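PDB 5XH8: extracellular invertase from Aspergillus kawachii, which probably splits sucrose at its beta-fructofuranoside bond and transfers the fructosyl group to other sugars, building fructooligosaccharides such as 1-kestose. Local coordinates for residues Ala519-Phe527 / Ala555-Thr563. Numbering follows the deposited sequence.
Sequences AEAGKLRLF and ANGRFALST
Side chains of Leu524, Phe559 and Leu561 fill the apolar middle of this contact. Leu524 reaches across with CG trans to its backbone N (chi1 175°). Its branches then part, CD2 meeting Ala555 CB at 3.6 Å and CD1 lying against Phe559 CB. The Phe559 ring points its CE2 and CZ end at Gly522, where the absence of a side chain leaves room for it; a CB there would crowd CE2. The CE2 edge turns to Lys523 O, 3.4 Å away and near the ring plane. Further along, Leu561 CD2 rests on the backbone at Gly522 N (3.8 Å). Strands 520-523 and 559-563 belong to the two facing sheets of the C-terminal beta-sandwich of GH32 enzymes, and run nearly antiparallel with their axes 7.6 Å apart. Arg558 and Phe559 both oppose Ala555 in a classic beta bulge.

Polar bonds tie the layers together at both ends. Arg558, extended from CG to NE, donates an N-H of NH2 to Arg525 O at 2.8 Å; the acceptor lies in the guanidinium plane, but the bond is bent (138° at the hydrogen). Arg558 NH1 also forms a salt bridge with Glu538. At the other end, Thr563 OG1 donates to the anti side of Glu520 OE2 (2.7 Å), tilted from the carboxylate plane. A water bridges OE2 to Ser562 O, and Glu520 OE1 accepts from the backbone N of Phe316, a residue of the sodium site.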
ATOM      1  N   ALA A 519     -24.946  14.094  34.040  1.00 33.02           N
ATOM      2  CA  ALA A 519     -24.862  13.017  34.991  1.00 34.02           C
ATOM      3  C   ALA A 519     -24.091  11.886  34.323  1.00 31.46           C
ATOM      4  O   ALA A 519     -24.112  11.765  33.108  1.00 33.61           O
ATOM      5  CB  ALA A 519     -26.270  12.565  35.416  1.00 32.74           C
ATOM      6  N   GLU A 520     -23.369  11.109  35.122  1.00 30.57           N
ATOM      7  CA  GLU A 520     -22.700   9.896  34.662  1.00 31.35           C
ATOM      8  C   GLU A 520     -23.386   8.775  35.411  1.00 32.89           C
ATOM      9  O   GLU A 520     -23.806   8.968  36.565  1.00 32.72           O
ATOM     10  CB  GLU A 520     -21.201   9.918  35.001  1.00 29.94           C
ATOM     11  CG  GLU A 520     -20.395  11.034  34.311  1.00 30.55           C
ATOM     12  CD  GLU A 520     -19.653  10.623  33.025  1.00 30.37           C
ATOM     13  OE1 GLU A 520     -19.966   9.571  32.438  1.00 28.45           O
ATOM     14  OE2 GLU A 520     -18.771  11.392  32.577  1.00 30.98           O
ATOM     15  N   ALA A 521     -23.489   7.615  34.775  1.00 33.72           N
ATOM     16  CA  ALA A 521     -24.161   6.465  35.373  1.00 34.63           C
ATOM     17  C   ALA A 521     -23.591   5.169  34.858  1.00 34.11           C
ATOM     18  O   ALA A 521     -23.209   5.084  33.685  1.00 34.06           O
ATOM     19  CB  ALA A 521     -25.657   6.518  35.054  1.00 34.63           C
ATOM     20  N   GLY A 522     -23.550   4.161  35.729  1.00 33.23           N
ATOM     21  CA  GLY A 522     -23.348   2.778  35.319  1.00 34.82           C
ATOM     22  C   GLY A 522     -24.159   1.755  36.113  1.00 37.32           C
ATOM     23  O   GLY A 522     -24.407   1.944  37.296  1.00 37.25           O
ATOM     24  N   LYS A 523     -24.559   0.675  35.445  1.00 39.38           N
ATOM     25  CA  LYS A 523     -25.321  -0.429  36.053  1.00 39.09           C
ATOM     26  C   LYS A 523     -24.451  -1.273  36.967  1.00 38.99           C
ATOM     27  O   LYS A 523     -23.320  -1.638  36.604  1.00 32.70           O
ATOM     28  CB  LYS A 523     -25.872  -1.377  34.989  1.00 42.16           C
ATOM     29  CG  LYS A 523     -26.860  -0.748  34.030  1.00 48.48           C
ATOM     30  CD  LYS A 523     -28.245  -0.631  34.632  1.00 50.53           C
ATOM     31  CE  LYS A 523     -28.885  -1.993  34.865  1.00 49.62           C
ATOM     32  NZ  LYS A 523     -30.362  -1.826  34.933  1.00 50.81           N
ATOM     33  N   LEU A 524     -24.991  -1.587  38.147  1.00 35.87           N
ATOM     34  CA  LEU A 524     -24.355  -2.512  39.072  1.00 38.44           C
ATOM     35  C   LEU A 524     -25.455  -3.285  39.812  1.00 40.67           C
ATOM     36  O   LEU A 524     -26.249  -2.675  40.509  1.00 39.05           O
ATOM     37  CB  LEU A 524     -23.497  -1.757  40.083  1.00 37.36           C
ATOM     38  CG  LEU A 524     -22.875  -2.626  41.183  1.00 38.87           C
ATOM     39  CD1 LEU A 524     -21.895  -3.651  40.615  1.00 39.06           C
ATOM     40  CD2 LEU A 524     -22.205  -1.744  42.216  1.00 39.83           C
ATOM     41  N   ARG A 525     -25.507  -4.604  39.627  1.00 40.80           N
ATOM     42  CA  ARG A 525     -26.442  -5.451  40.359  1.00 40.51           C
ATOM     43  C   ARG A 525     -25.782  -5.927  41.637  1.00 40.04           C
ATOM     44  O   ARG A 525     -24.660  -6.436  41.621  1.00 38.64           O
ATOM     45  CB  ARG A 525     -26.881  -6.665  39.552  1.00 39.75           C
ATOM     46  CG  ARG A 525     -27.673  -7.687  40.381  1.00 39.46           C
ATOM     47  CD  ARG A 525     -28.551  -8.560  39.523  1.00 37.73           C
ATOM     48  NE  ARG A 525     -29.570  -7.754  38.876  1.00 36.40           N
ATOM     49  CZ  ARG A 525     -30.323  -8.152  37.862  1.00 36.63           C
ATOM     50  NH1 ARG A 525     -30.224  -9.384  37.362  1.00 40.28           N
ATOM     51  NH2 ARG A 525     -31.202  -7.309  37.346  1.00 36.25           N
ATOM     52  N   LEU A 526     -26.504  -5.741  42.736  1.00 41.59           N
ATOM     53  CA  LEU A 526     -26.175  -6.308  44.042  1.00 40.79           C
ATOM     54  C   LEU A 526     -27.119  -7.505  44.173  1.00 42.55           C
ATOM     55  O   LEU A 526     -28.344  -7.337  44.183  1.00 39.09           O
ATOM     56  CB  LEU A 526     -26.435  -5.261  45.143  1.00 41.01           C
ATOM     57  CG  LEU A 526     -25.560  -3.996  45.021  1.00 40.52           C
ATOM     58  CD1 LEU A 526     -25.934  -2.906  46.023  1.00 39.63           C
ATOM     59  CD2 LEU A 526     -24.087  -4.370  45.174  1.00 39.24           C
ATOM     60  N   PHE A 527     -26.547  -8.707  44.196  1.00 42.52           N
ATOM     61  CA  PHE A 527     -27.347  -9.934  44.196  1.00 46.76           C
ATOM     62  C   PHE A 527     -27.828 -10.256  45.616  1.00 49.19           C
ATOM     63  O   PHE A 527     -27.358  -9.666  46.602  1.00 46.58           O
ATOM     64  CB  PHE A 527     -26.527 -11.118  43.694  1.00 45.75           C
ATOM     65  CG  PHE A 527     -26.010 -10.960  42.296  1.00 48.38           C
ATOM     66  CD1 PHE A 527     -26.802 -11.300  41.201  1.00 47.94           C
ATOM     67  CD2 PHE A 527     -24.712 -10.501  42.071  1.00 48.54           C
ATOM     68  CE1 PHE A 527     -26.314 -11.169  39.910  1.00 50.41           C
ATOM     69  CE2 PHE A 527     -24.222 -10.364  40.778  1.00 48.06           C
ATOM     70  CZ  PHE A 527     -25.020 -10.699  39.699  1.00 46.73           C
ATOM     71  N   ALA A 555     -16.506  -0.453  42.452  1.00 31.46           N
ATOM     72  CA  ALA A 555     -17.402  -1.233  43.339  1.00 31.82           C
ATOM     73  C   ALA A 555     -17.210  -2.736  43.182  1.00 33.72           C
ATOM     74  O   ALA A 555     -17.201  -3.271  42.050  1.00 33.82           O
ATOM     75  CB  ALA A 555     -18.857  -0.857  43.121  1.00 32.23           C
ATOM     76  N   ASN A 556     -16.975  -3.398  44.319  1.00 33.62           N
ATOM     77  CA  ASN A 556     -17.129  -4.846  44.447  1.00 34.48           C
ATOM     78  C   ASN A 556     -16.168  -5.623  43.554  1.00 35.73           C
ATOM     79  O   ASN A 556     -16.458  -6.758  43.160  1.00 34.54           O
ATOM     80  CB  ASN A 556     -18.596  -5.234  44.179  1.00 36.47           C
ATOM     81  CG  ASN A 556     -19.535  -4.760  45.288  1.00 41.63           C
ATOM     82  OD1 ASN A 556     -20.120  -5.577  45.998  1.00 49.07           O
ATOM     83  ND2 ASN A 556     -19.702  -3.454  45.427  1.00 39.36           N
ATOM     84  N   GLY A 557     -15.022  -5.000  43.233  1.00 34.77           N
ATOM     85  CA  GLY A 557     -14.010  -5.572  42.344  1.00 32.63           C
ATOM     86  C   GLY A 557     -14.472  -5.926  40.946  1.00 31.58           C
ATOM     87  O   GLY A 557     -13.805  -6.721  40.278  1.00 30.86           O
ATOM     88  N   ARG A 558     -15.602  -5.359  40.511  1.00 30.56           N
ATOM     89  CA  ARG A 558     -16.194  -5.666  39.205  1.00 33.53           C
ATOM     90  C   ARG A 558     -16.873  -4.485  38.509  1.00 33.10           C
ATOM     91  O   ARG A 558     -17.569  -4.675  37.534  1.00 34.91           O
ATOM     92  CB  ARG A 558     -17.205  -6.819  39.347  1.00 35.87           C
ATOM     93  CG  ARG A 558     -18.448  -6.498  40.165  1.00 37.50           C
ATOM     94  CD  ARG A 558     -19.130  -7.785  40.637  1.00 40.57           C
ATOM     95  NE  ARG A 558     -20.515  -7.561  41.074  1.00 40.68           N
ATOM     96  CZ  ARG A 558     -21.026  -7.855  42.276  1.00 43.09           C
ATOM     97  NH1 ARG A 558     -20.283  -8.399  43.246  1.00 45.25           N
ATOM     98  NH2 ARG A 558     -22.312  -7.599  42.510  1.00 41.02           N
ATOM     99  N   PHE A 559     -16.666  -3.272  38.997  1.00 32.81           N
ATOM    100  CA  PHE A 559     -17.362  -2.111  38.478  1.00 31.96           C
ATOM    101  C   PHE A 559     -16.409  -0.943  38.483  1.00 30.10           C
ATOM    102  O   PHE A 559     -15.686  -0.756  39.456  1.00 30.91           O
ATOM    103  CB  PHE A 559     -18.555  -1.770  39.345  1.00 31.22           C
ATOM    104  CG  PHE A 559     -19.274  -0.535  38.927  1.00 28.38           C
ATOM    105  CD1 PHE A 559     -18.902   0.710  39.433  1.00 29.21           C
ATOM    106  CD2 PHE A 559     -20.316  -0.604  38.036  1.00 28.81           C
ATOM    107  CE1 PHE A 559     -19.570   1.859  39.045  1.00 28.32           C
ATOM    108  CE2 PHE A 559     -20.992   0.535  37.647  1.00 29.59           C
ATOM    109  CZ  PHE A 559     -20.627   1.769  38.166  1.00 29.40           C
ATOM    110  N   ALA A 560     -16.418  -0.174  37.393  1.00 29.65           N
ATOM    111  CA  ALA A 560     -15.684   1.098  37.325  1.00 28.87           C
ATOM    112  C   ALA A 560     -16.441   2.135  36.528  1.00 26.98           C
ATOM    113  O   ALA A 560     -16.953   1.837  35.454  1.00 25.22           O
ATOM    114  CB  ALA A 560     -14.286   0.900  36.738  1.00 28.59           C
ATOM    115  N   LEU A 561     -16.481   3.357  37.064  1.00 28.44           N
ATOM    116  CA  LEU A 561     -17.118   4.507  36.428  1.00 28.98           C
ATOM    117  C   LEU A 561     -16.251   5.746  36.701  1.00 28.62           C
ATOM    118  O   LEU A 561     -16.022   6.097  37.872  1.00 27.97           O
ATOM    119  CB  LEU A 561     -18.506   4.731  36.998  1.00 30.72           C
ATOM    120  CG  LEU A 561     -19.266   6.018  36.623  1.00 34.14           C
ATOM    121  CD1 LEU A 561     -19.452   6.170  35.142  1.00 35.52           C
ATOM    122  CD2 LEU A 561     -20.636   6.013  37.276  1.00 37.18           C
ATOM    123  N   SER A 562     -15.779   6.401  35.640  1.00 26.39           N
ATOM    124  CA  SER A 562     -14.835   7.510  35.788  1.00 26.90           C
ATOM    125  C   SER A 562     -15.267   8.735  35.011  1.00 25.57           C
ATOM    126  O   SER A 562     -15.864   8.630  33.943  1.00 25.78           O
ATOM    127  CB  SER A 562     -13.425   7.078  35.383  1.00 27.69           C
ATOM    128  OG  SER A 562     -13.128   5.808  35.921  1.00 28.27           O
ATOM    129  N   THR A 563     -14.944   9.904  35.549  1.00 25.28           N
ATOM    130  CA  THR A 563     -15.418  11.152  34.977  1.00 25.25           C
ATOM    131  C   THR A 563     -14.575  12.324  35.440  1.00 24.13           C
ATOM    132  O   THR A 563     -13.626  12.141  36.213  1.00 23.78           O
ATOM    133  CB  THR A 563     -16.912  11.377  35.308  1.00 27.15           C
ATOM    134  OG1 THR A 563     -17.406  12.522  34.597  1.00 26.42           O
ATOM    135  CG2 THR A 563     -17.110  11.575  36.834  1.00 27.74           C
TER
HETATM  136  O   HOH W   1     -16.583  10.034  31.653  1.00 23.13           O